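Local structure of hydrolase (Rhizobium meliloti, 5HOE) at residues K16-C21 with G59-E64; S68-S73 with I103-N108; D109-F114 with E165-G170. The protein is a carbohydrate acetylesterase of the GDSL-like SGNH hydrolase clan that works as an octamer and probably cleaves acetyl ester bonds. All coordinates share one frame; numbering follows the deposited sequence.

Interaction 1: K16-C21 with G59-E64; sequences KRSVLC and GYHIIE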
loop_
_atom_site.group_PDB
_atom_site.type_symbol
_atom_site.label_atom_id
_atom_site.label_comp_id
_atom_site.label_asym_id
_atom_site.label_seq_id
_atom_site.Cartn_x
_atom_site.Cartn_y
_atom_site.Cartn_z
ATOM N N LYS A 16 -40.124 3.575 -19.472
ATOM C CA LYS A 16 -39.458 2.293 -19.287
ATOM C C LYS A 16 -38.716 2.284 -17.963
ATOM O O LYS A 16 -38.301 3.328 -17.467
ATOM C CB LYS A 16 -38.470 2.043 -20.421
ATOM C CG LYS A 16 -38.017 0.585 -20.513
ATOM C CD LYS A 16 -37.377 0.246 -21.851
ATOM C CE LYS A 16 -38.258 0.631 -23.024
ATOM N NZ LYS A 16 -39.707 0.380 -22.776
ATOM N N ARG A 17 -38.540 1.111 -17.376
ATOM C CA ARG A 17 -37.763 1.017 -16.152
ATOM C C ARG A 17 -36.643 0.009 -16.312
ATOM O O ARG A 17 -36.801 -1.029 -16.961
ATOM C CB ARG A 17 -38.617 0.689 -14.948
ATOM C CG ARG A 17 -39.666 -0.374 -15.172
ATOM C CD ARG A 17 -40.827 -0.255 -14.191
ATOM N NE ARG A 17 -40.692 0.889 -13.294
ATOM C CZ ARG A 17 -41.712 1.551 -12.756
ATOM N NH1 ARG A 17 -41.463 2.585 -11.958
ATOM N NH2 ARG A 17 -42.968 1.196 -13.010
ATOM N N SER A 18 -35.516 0.346 -15.711
ATOM C CA SER A 18 -34.277 -0.393 -15.867
ATOM C C SER A 18 -33.964 -1.158 -14.591
ATOM O O SER A 18 -34.117 -0.633 -13.471
ATOM C CB SER A 18 -33.148 0.579 -16.216
ATOM O OG SER A 18 -33.388 1.101 -17.512
ATOM N N VAL A 19 -33.557 -2.411 -14.775
ATOM C CA VAL A 19 -33.278 -3.325 -13.683
ATOM C C VAL A 19 -31.895 -3.941 -13.904
ATOM O O VAL A 19 -31.676 -4.643 -14.900
ATOM C CB VAL A 19 -34.347 -4.425 -13.575
ATOM C CG1 VAL A 19 -34.050 -5.301 -12.380
ATOM C CG2 VAL A 19 -35.752 -3.806 -13.469
ATOM N N LEU A 20 -30.979 -3.699 -12.966
ATOM C CA LEU A 20 -29.631 -4.248 -13.011
ATOM C C LEU A 20 -29.585 -5.551 -12.219
ATOM O O LEU A 20 -29.965 -5.582 -11.048
ATOM C CB LEU A 20 -28.652 -3.246 -12.390
ATOM C CG LEU A 20 -27.212 -3.756 -12.169
ATOM C CD1 LEU A 20 -26.602 -4.111 -13.492
ATOM C CD2 LEU A 20 -26.334 -2.742 -11.426
ATOM N N CYS A 21 -29.097 -6.617 -12.853
ATOM C CA CYS A 21 -29.012 -7.928 -12.213
ATOM C C CYS A 21 -27.549 -8.249 -11.893
ATOM O O CYS A 21 -26.766 -8.577 -12.785
ATOM C CB CYS A 21 -29.626 -8.983 -13.118
ATOM S SG CYS A 21 -31.367 -8.659 -13.526
ATOM N N GLY A 59 -41.859 -3.123 -21.156
ATOM C CA GLY A 59 -41.718 -1.971 -20.289
ATOM C C GLY A 59 -40.500 -2.001 -19.391
ATOM O O GLY A 59 -40.305 -1.086 -18.584
ATOM N N TYR A 60 -39.677 -3.046 -19.496
ATOM C CA TYR A 60 -38.521 -3.223 -18.627
ATOM C C TYR A 60 -37.278 -3.456 -19.465
ATOM O O TYR A 60 -37.322 -4.169 -20.469
ATOM C CB TYR A 60 -38.723 -4.408 -17.687
ATOM C CG TYR A 60 -39.728 -4.141 -16.589
ATOM C CD1 TYR A 60 -41.091 -4.257 -16.831
ATOM C CD2 TYR A 60 -39.317 -3.785 -15.313
ATOM C CE1 TYR A 60 -42.014 -4.019 -15.840
ATOM C CE2 TYR A 60 -40.230 -3.543 -14.311
ATOM C CZ TYR A 60 -41.581 -3.663 -14.579
ATOM O OH TYR A 60 -42.517 -3.424 -13.595
ATOM N N HIS A 61 -36.176 -2.841 -19.042
ATOM C CA HIS A 61 -34.869 -3.021 -19.649
ATOM C C HIS A 61 -33.966 -3.700 -18.625
ATOM O O HIS A 61 -33.688 -3.135 -17.562
ATOM C CB HIS A 61 -34.304 -1.669 -20.083
ATOM C CG HIS A 61 -32.865 -1.711 -20.487
ATOM N ND1 HIS A 61 -31.910 -0.901 -19.910
ATOM C CD2 HIS A 61 -32.215 -2.470 -21.401
ATOM C CE1 HIS A 61 -30.734 -1.150 -20.460
ATOM N NE2 HIS A 61 -30.890 -2.100 -21.363
ATOM N N ILE A 62 -33.530 -4.910 -18.942
ATOM C CA ILE A 62 -32.736 -5.735 -18.038
ATOM C C ILE A 62 -31.272 -5.593 -18.416
ATOM O O ILE A 62 -30.906 -5.747 -19.588
ATOM C CB ILE A 62 -33.187 -7.208 -18.080
ATOM C CG1 ILE A 62 -34.323 -7.451 -17.086
ATOM C CG2 ILE A 62 -32.050 -8.170 -17.706
ATOM C CD1 ILE A 62 -35.563 -6.716 -17.384
ATOM N N ILE A 63 -30.431 -5.335 -17.417
ATOM C CA ILE A 63 -28.987 -5.217 -17.577
ATOM C C ILE A 63 -28.349 -6.360 -16.799
ATOM O O ILE A 63 -28.623 -6.537 -15.605
ATOM C CB ILE A 63 -28.496 -3.866 -17.035
ATOM C CG1 ILE A 63 -29.174 -2.707 -17.772
ATOM C CG2 ILE A 63 -26.980 -3.748 -17.143
ATOM C CD1 ILE A 63 -29.312 -1.491 -16.946
ATOM N N GLU A 64 -27.555 -7.169 -17.483
ATOM C CA GLU A 64 -26.905 -8.319 -16.868
ATOM C C GLU A 64 -25.487 -7.957 -16.444
ATOM O O GLU A 64 -24.683 -7.485 -17.265
ATOM C CB GLU A 64 -26.859 -9.475 -17.861
ATOM C CG GLU A 64 -28.223 -9.913 -18.352
ATOM C CD GLU A 64 -28.115 -11.091 -19.283
ATOM O OE1 GLU A 64 -27.836 -10.895 -20.481
ATOM O OE2 GLU A 64 -28.275 -12.216 -18.807
#

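Interaction 2: S68-S73 with I103-N108; sequences SARTTS and IMLGTN. With PO4 (phosphate ion), chain E.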
loop_
_atom_site.group_PDB
_atom_site.type_symbol
_atom_site.label_atom_id
_atom_site.label_comp_id
_atom_site.label_asym_id
_atom_site.label_seq_id
_atom_site.Cartn_x
_atom_site.Cartn_y
_atom_site.Cartn_z
ATOM N N SER A 68 -18.889 -15.254 -13.020
ATOM C CA SER A 68 -18.577 -16.502 -12.337
ATOM C C SER A 68 -17.537 -16.276 -11.247
ATOM O O SER A 68 -16.590 -15.506 -11.422
ATOM C CB SER A 68 -18.056 -17.514 -13.353
ATOM O OG SER A 68 -19.085 -17.834 -14.278
ATOM N N ALA A 69 -17.729 -16.953 -10.115
ATOM C CA ALA A 69 -16.838 -16.936 -8.947
ATOM C C ALA A 69 -16.876 -15.635 -8.142
ATOM O O ALA A 69 -16.123 -15.496 -7.147
ATOM C CB ALA A 69 -15.395 -17.331 -9.288
ATOM N N ARG A 70 -17.762 -14.706 -8.483
ATOM C CA ARG A 70 -17.847 -13.432 -7.765
ATOM C C ARG A 70 -18.330 -13.609 -6.333
ATOM O O ARG A 70 -19.273 -14.369 -6.056
ATOM C CB ARG A 70 -18.794 -12.469 -8.498
ATOM C CG ARG A 70 -19.011 -11.131 -7.785
ATOM C CD ARG A 70 -19.907 -10.239 -8.588
ATOM N NE ARG A 70 -19.174 -9.435 -9.540
ATOM C CZ ARG A 70 -19.659 -8.986 -10.696
ATOM N NH1 ARG A 70 -20.867 -9.320 -11.146
ATOM N NH2 ARG A 70 -18.913 -8.191 -11.425
ATOM N N THR A 71 -17.674 -12.888 -5.421
ATOM C CA THR A 71 -18.024 -12.824 -4.002
ATOM C C THR A 71 -18.749 -11.504 -3.686
ATOM O O THR A 71 -18.723 -10.546 -4.462
ATOM C CB THR A 71 -16.763 -12.868 -3.148
ATOM O OG1 THR A 71 -16.021 -11.640 -3.309
ATOM C CG2 THR A 71 -15.895 -14.073 -3.489
ATOM N N THR A 72 -19.318 -11.412 -2.480
ATOM C CA THR A 72 -19.898 -10.129 -2.069
ATOM C C THR A 72 -18.813 -9.042 -1.936
ATOM O O THR A 72 -18.899 -7.961 -2.549
ATOM C CB THR A 72 -20.683 -10.251 -0.746
ATOM O OG1 THR A 72 -19.810 -10.579 0.339
ATOM C CG2 THR A 72 -21.828 -11.248 -0.834
ATOM N N SER A 73 -17.772 -9.319 -1.132
ATOM C CA SER A 73 -16.834 -8.282 -0.719
ATOM C C SER A 73 -15.464 -8.838 -0.390
ATOM O O SER A 73 -14.731 -8.238 0.415
ATOM C CB SER A 73 -17.361 -7.539 0.503
ATOM O OG SER A 73 -17.623 -8.425 1.583
ATOM N N ILE A 103 -29.629 -8.242 -6.436
ATOM C CA ILE A 103 -28.326 -8.759 -6.030
ATOM C C ILE A 103 -28.504 -10.188 -5.557
ATOM O O ILE A 103 -29.157 -10.425 -4.534
ATOM C CB ILE A 103 -27.696 -7.929 -4.902
ATOM C CG1 ILE A 103 -27.734 -6.430 -5.232
ATOM C CG2 ILE A 103 -26.267 -8.392 -4.694
ATOM C CD1 ILE A 103 -27.185 -5.532 -4.126
ATOM N N MET A 104 -27.905 -11.142 -6.276
ATOM C CA MET A 104 -27.900 -12.540 -5.851
ATOM C C MET A 104 -26.435 -12.973 -5.748
ATOM O O MET A 104 -25.810 -13.326 -6.753
ATOM C CB MET A 104 -28.701 -13.458 -6.780
ATOM C CG MET A 104 -28.809 -14.884 -6.186
ATOM S SD MET A 104 -29.989 -16.034 -6.955
ATOM C CE MET A 104 -29.344 -15.905 -8.591
ATOM N N LEU A 105 -25.886 -12.919 -4.534
ATOM C CA LEU A 105 -24.493 -13.276 -4.275
ATOM C C LEU A 105 -24.420 -13.894 -2.890
ATOM O O LEU A 105 -25.327 -13.725 -2.069
ATOM C CB LEU A 105 -23.603 -12.025 -4.301
ATOM C CG LEU A 105 -23.305 -11.410 -5.655
ATOM C CD1 LEU A 105 -22.611 -10.041 -5.554
ATOM C CD2 LEU A 105 -22.502 -12.389 -6.480
ATOM N N GLY A 106 -23.288 -14.545 -2.614
ATOM C CA GLY A 106 -23.000 -15.088 -1.306
ATOM C C GLY A 106 -22.509 -16.522 -1.357
ATOM O O GLY A 106 -21.753 -16.971 -0.480
ATOM N N THR A 107 -22.929 -17.255 -2.387
ATOM C CA THR A 107 -22.503 -18.644 -2.503
ATOM C C THR A 107 -20.981 -18.757 -2.513
ATOM O O THR A 107 -20.409 -19.627 -1.844
ATOM C CB THR A 107 -23.085 -19.276 -3.758
ATOM O OG1 THR A 107 -24.513 -19.195 -3.722
ATOM C CG2 THR A 107 -22.645 -20.739 -3.871
ATOM N N ASN A 108 -20.297 -17.860 -3.232
ATOM C CA ASN A 108 -18.849 -18.019 -3.335
ATOM C C ASN A 108 -18.134 -17.617 -2.061
ATOM O O ASN A 108 -17.040 -18.130 -1.792
ATOM C CB ASN A 108 -18.318 -17.305 -4.570
ATOM C CG ASN A 108 -18.793 -17.969 -5.818
ATOM O OD1 ASN A 108 -18.724 -19.206 -5.923
ATOM N ND2 ASN A 108 -19.303 -17.193 -6.761
HETATM P P PO4 E . -19.616 -19.998 -9.150
HETATM O O1 PO4 E . -19.974 -18.539 -9.192
HETATM O O2 PO4 E . -20.519 -20.704 -8.174
HETATM O O3 PO4 E . -19.562 -20.729 -10.468
HETATM O O4 PO4 E . -18.186 -20.180 -8.758
HETATM O O HOH W 1 -21.363 -15.382 -4.662
#

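Interaction 3: D109-F114 with E165-G170; sequences DTKSYF and EGMFGG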
loop_
_atom_site.group_PDB
_atom_site.type_symbol
_atom_site.label_atom_id
_atom_site.label_comp_id
_atom_site.label_asym_id
_atom_site.label_seq_id
_atom_site.Cartn_x
_atom_site.Cartn_y
_atom_site.Cartn_z
ATOM N N ASP A 109 -18.746 -16.767 -1.242
ATOM C CA ASP A 109 -18.154 -16.451 0.045
ATOM C C ASP A 109 -18.073 -17.668 0.974
ATOM O O ASP A 109 -17.328 -17.621 1.970
ATOM C CB ASP A 109 -19.004 -15.414 0.767
ATOM C CG ASP A 109 -19.125 -14.074 0.040
ATOM O OD1 ASP A 109 -19.393 -14.016 -1.192
ATOM O OD2 ASP A 109 -19.045 -13.059 0.762
ATOM N N THR A 110 -18.844 -18.729 0.705
ATOM C CA THR A 110 -18.830 -19.936 1.527
ATOM C C THR A 110 -17.684 -20.883 1.191
ATOM O O THR A 110 -17.562 -21.923 1.851
ATOM C CB THR A 110 -20.153 -20.718 1.423
ATOM O OG1 THR A 110 -20.228 -21.445 0.180
ATOM C CG2 THR A 110 -21.389 -19.796 1.603
ATOM N N LYS A 111 -16.843 -20.563 0.208
ATOM C CA LYS A 111 -15.733 -21.442 -0.135
ATOM C C LYS A 111 -14.780 -21.617 1.043
ATOM O O LYS A 111 -14.610 -20.726 1.886
ATOM C CB LYS A 111 -14.988 -20.893 -1.349
ATOM C CG LYS A 111 -15.768 -21.009 -2.679
ATOM C CD LYS A 111 -14.971 -20.424 -3.830
ATOM C CE LYS A 111 -15.699 -20.538 -5.163
ATOM N NZ LYS A 111 -14.899 -19.953 -6.263
ATOM N N SER A 112 -14.164 -22.804 1.083
ATOM C CA SER A 112 -13.346 -23.218 2.218
ATOM C C SER A 112 -12.242 -22.202 2.526
ATOM O O SER A 112 -12.029 -21.829 3.686
ATOM C CB SER A 112 -12.750 -24.587 1.916
ATOM O OG SER A 112 -11.933 -24.526 0.745
ATOM N N TYR A 113 -11.529 -21.736 1.505
ATOM C CA TYR A 113 -10.356 -20.889 1.721
ATOM C C TYR A 113 -10.692 -19.447 2.110
ATOM O O TYR A 113 -9.768 -18.693 2.419
ATOM C CB TYR A 113 -9.466 -20.922 0.483
ATOM C CG TYR A 113 -10.124 -20.542 -0.829
ATOM C CD1 TYR A 113 -10.309 -19.212 -1.168
ATOM C CD2 TYR A 113 -10.513 -21.504 -1.748
ATOM C CE1 TYR A 113 -10.891 -18.845 -2.383
ATOM C CE2 TYR A 113 -11.079 -21.150 -2.961
ATOM C CZ TYR A 113 -11.266 -19.821 -3.276
ATOM O OH TYR A 113 -11.833 -19.476 -4.486
ATOM N N PHE A 114 -11.968 -19.043 2.150
ATOM C CA PHE A 114 -12.282 -17.701 2.649
ATOM C C PHE A 114 -12.559 -17.657 4.157
ATOM O O PHE A 114 -12.439 -16.587 4.766
ATOM C CB PHE A 114 -13.504 -17.118 1.933
ATOM C CG PHE A 114 -13.258 -16.699 0.495
ATOM C CD1 PHE A 114 -12.218 -15.847 0.160
ATOM C CD2 PHE A 114 -14.125 -17.124 -0.513
ATOM C CE1 PHE A 114 -12.037 -15.456 -1.151
ATOM C CE2 PHE A 114 -13.950 -16.737 -1.828
ATOM C CZ PHE A 114 -12.923 -15.903 -2.159
ATOM N N GLU A 165 -15.776 -30.304 -4.166
ATOM C CA GLU A 165 -16.035 -30.620 -2.766
ATOM C C GLU A 165 -15.036 -29.928 -1.841
ATOM O O GLU A 165 -15.416 -29.364 -0.800
ATOM C CB GLU A 165 -16.020 -32.133 -2.537
ATOM C CG GLU A 165 -16.346 -32.468 -1.115
ATOM C CD GLU A 165 -16.838 -33.882 -0.912
ATOM O OE1 GLU A 165 -16.875 -34.683 -1.882
ATOM O OE2 GLU A 165 -17.195 -34.186 0.248
ATOM N N GLY A 166 -13.749 -29.960 -2.193
ATOM C CA GLY A 166 -12.765 -29.228 -1.408
ATOM C C GLY A 166 -12.987 -27.729 -1.458
ATOM O O GLY A 166 -12.854 -27.032 -0.450
ATOM N N MET A 167 -13.340 -27.220 -2.632
ATOM C CA MET A 167 -13.551 -25.788 -2.810
ATOM C C MET A 167 -14.630 -25.266 -1.875
ATOM O O MET A 167 -14.519 -24.152 -1.358
ATOM C CB MET A 167 -13.958 -25.517 -4.261
ATOM C CG MET A 167 -13.915 -24.080 -4.652
ATOM S SD MET A 167 -14.469 -23.808 -6.358
ATOM C CE MET A 167 -13.209 -24.714 -7.279
ATOM N N PHE A 168 -15.681 -26.064 -1.645
ATOM C CA PHE A 168 -16.821 -25.661 -0.827
ATOM C C PHE A 168 -16.879 -26.358 0.535
ATOM O O PHE A 168 -17.929 -26.341 1.195
ATOM C CB PHE A 168 -18.128 -25.825 -1.608
ATOM C CG PHE A 168 -18.312 -24.766 -2.660
ATOM C CD1 PHE A 168 -18.830 -23.526 -2.323
ATOM C CD2 PHE A 168 -17.971 -25.000 -3.982
ATOM C CE1 PHE A 168 -18.969 -22.550 -3.269
ATOM C CE2 PHE A 168 -18.128 -24.009 -4.934
ATOM C CZ PHE A 168 -18.646 -22.797 -4.582
ATOM N N GLY A 169 -15.764 -26.907 0.997
ATOM C CA GLY A 169 -15.706 -27.490 2.331
ATOM C C GLY A 169 -16.217 -26.562 3.412
ATOM O O GLY A 169 -15.771 -25.419 3.512
ATOM N N GLY A 170 -17.163 -27.030 4.218
ATOM C CA GLY A 170 -17.791 -26.190 5.216
ATOM C C GLY A 170 -18.874 -25.273 4.690
ATOM O O GLY A 170 -19.553 -24.620 5.498
HETATM O O HOH W 2 -16.484 -22.921 4.172
#

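Interaction 1: K16-C21 with G59-E64
Y60-E64, the outermost strand within this chain of the five-stranded sheet of the SGNH hydrolase fold, pairs in parallel with R17-C21, the next strand in. The register is unbroken, and the strand directions are inclined by 22°. R17, V19 and C21 donate through N to the carbonyls of G59, H61 and I63, while R17 O and V19 O accept from H61 N and I63 N; R17 O to H61 N and C21 N to I63 O each span 2.8 Å. The intervening S18 and L20 turn their backbone groups to D99, L100 and I102, which ties strand 17-23 to strand 100-104 on its other side.

The side chain of R17 runs alongside Y60, pointing the same way. CB leaves on the face that also carries Y60, V19 and I62. A chi1 of 43° sets CG between the backbone N and the carbonyl carbon, and from there CG lies over one face of the Y60 ring, 3.7 Å from its centroid in a CH-pi contact displaced toward the rim. CD continues along the ring, 3.3 Å from Y60 CE2 and 3.6 Å from Y60 OH. At the tip the guanidinium is tilted 37° from the ring plane, and NH1 makes a long, weak ion pair with D99. V19 CG2 meets the edge of the same ring.

On the reverse face L20 CD1 packs 3.7 Å from I63 CG2. Nearer the start of the strands, S18 OG approaches the H61 ring edge in its plane and makes a weak hydrogen bond of 3.5 Å with H61 ND1.

Interaction 2: S68-S73 with I103-N108
An oxyanion-hole-like site holds N108 against the backbone of A69 and R70, and a phosphate ion, probably from the crystallisation liquor, occupies it. The N108 amide divides its two hydrogens between protein and ion. ND2 donates to R70 O at 2.9 Å, with the acceptor in the amide plane and the N-H...O angle nearly straight (169°), although the donor stands 44° out of the R70 carbonyl plane. The other N-H goes to phosphate O1, also 2.9 Å from ND2, and these two bonds should fix the rotation of the carboxamide. A69 N donates to that same O1 over 2.9 Å, so two N-H groups from separate segments converge on one oxygen. S25 N and H209 NE2 bind the ion as well.

R70 O is gripped a second time, by a water that donates to it at 2.7 Å and in turn accepts from G106 N and N108 N. This water ties the 68-73 loop to the backbone of the turn in which G106 adopts a positive phi.

Beside the polar part lies an apolar one. L105 points at the opposite loop, and its CD2 branch rests 3.9 Å from R70 CG. The arginine chain leaves with CG anti to its own N (chi1 177°), which carries CG and CD across the leucine fork before NH1 reaches G23 O. T72 CG2 sits 4.0 Å from L105 CB. V139 and S94 of a second subunit pack on S68, A69 and R70.

Donors from a loop after the second strand and from the Gly-Thr-Asn-Asp segment after the third, meeting at one anion, are consistent with the oxyanion hole of SGNH hydrolases.

Interaction 3: D109-F114 with E165-G170
S112 meets the C-terminal end of helix 162-167 through both backbone and side chain, and this is the tight part of the contact. S112 N donates to M167 O at 2.8 Å, 164° at the hydrogen. Its OG, brought back over the backbone by a chi1 of 60°, donates to G166 O at 2.9 Å. That carbonyl also receives G169 N, so the last turn of the helix finds donors where its own supply of N-H groups runs out; F168 is the first residue to leave helical geometry.

K111 carries the packing next to it. Its chain is fully extended beyond CG, running beside M167 in the same direction, with CE 3.7 Å from M167 SD. CG lies over one face of the F168 ring, 4.0 Å from the centroid, as a CH-pi contact. T110 OG1, hydrogen-bonded to T107 O, comes to the ring edge in its plane, 3.5 Å from F168 CD1. The phenyl group is thereby bordered by one segment on a face and at an edge.

The rest is looser. Y113 CE2 comes no closer than 4.4 Å to M167 CG, and its hydroxyl turns to D76. T110 O and G169 O do not meet directly but share a water, which donates to each over 2.7 Å. G170, beyond it, is exposed, while Y119 of a third subunit packs on S112 and M167.

Donors from a loop distant in sequence thus bond to the last-turn carbonyls of a helix, and that loop is the one following the Gly-Thr-Asn-Asp segment of the SGNH hydrolase fold.

In the fold
The three contacts follow one another along the chain. Interactions 1 and 2, with centres about 20 Å apart, reach the same sheet through the neighbouring strands 17-23 and 100-104, the first at its edge and the second where strand 100-104 gives way to the phosphate site. Interaction 3 lies about 13 Å from interaction 2, centre to centre, and touches it: T72 OG1 and D109 OD2 are 2.6 Å apart, a probable hydrogen bond, and F168 CE1 packs on T107 O. The K111 side chain comes within about 4 Å, nearest atoms, of the phosphate held in interaction 2. Interaction 1, about 33 Å from interaction 3 between centres, lies across the chain's centre from it.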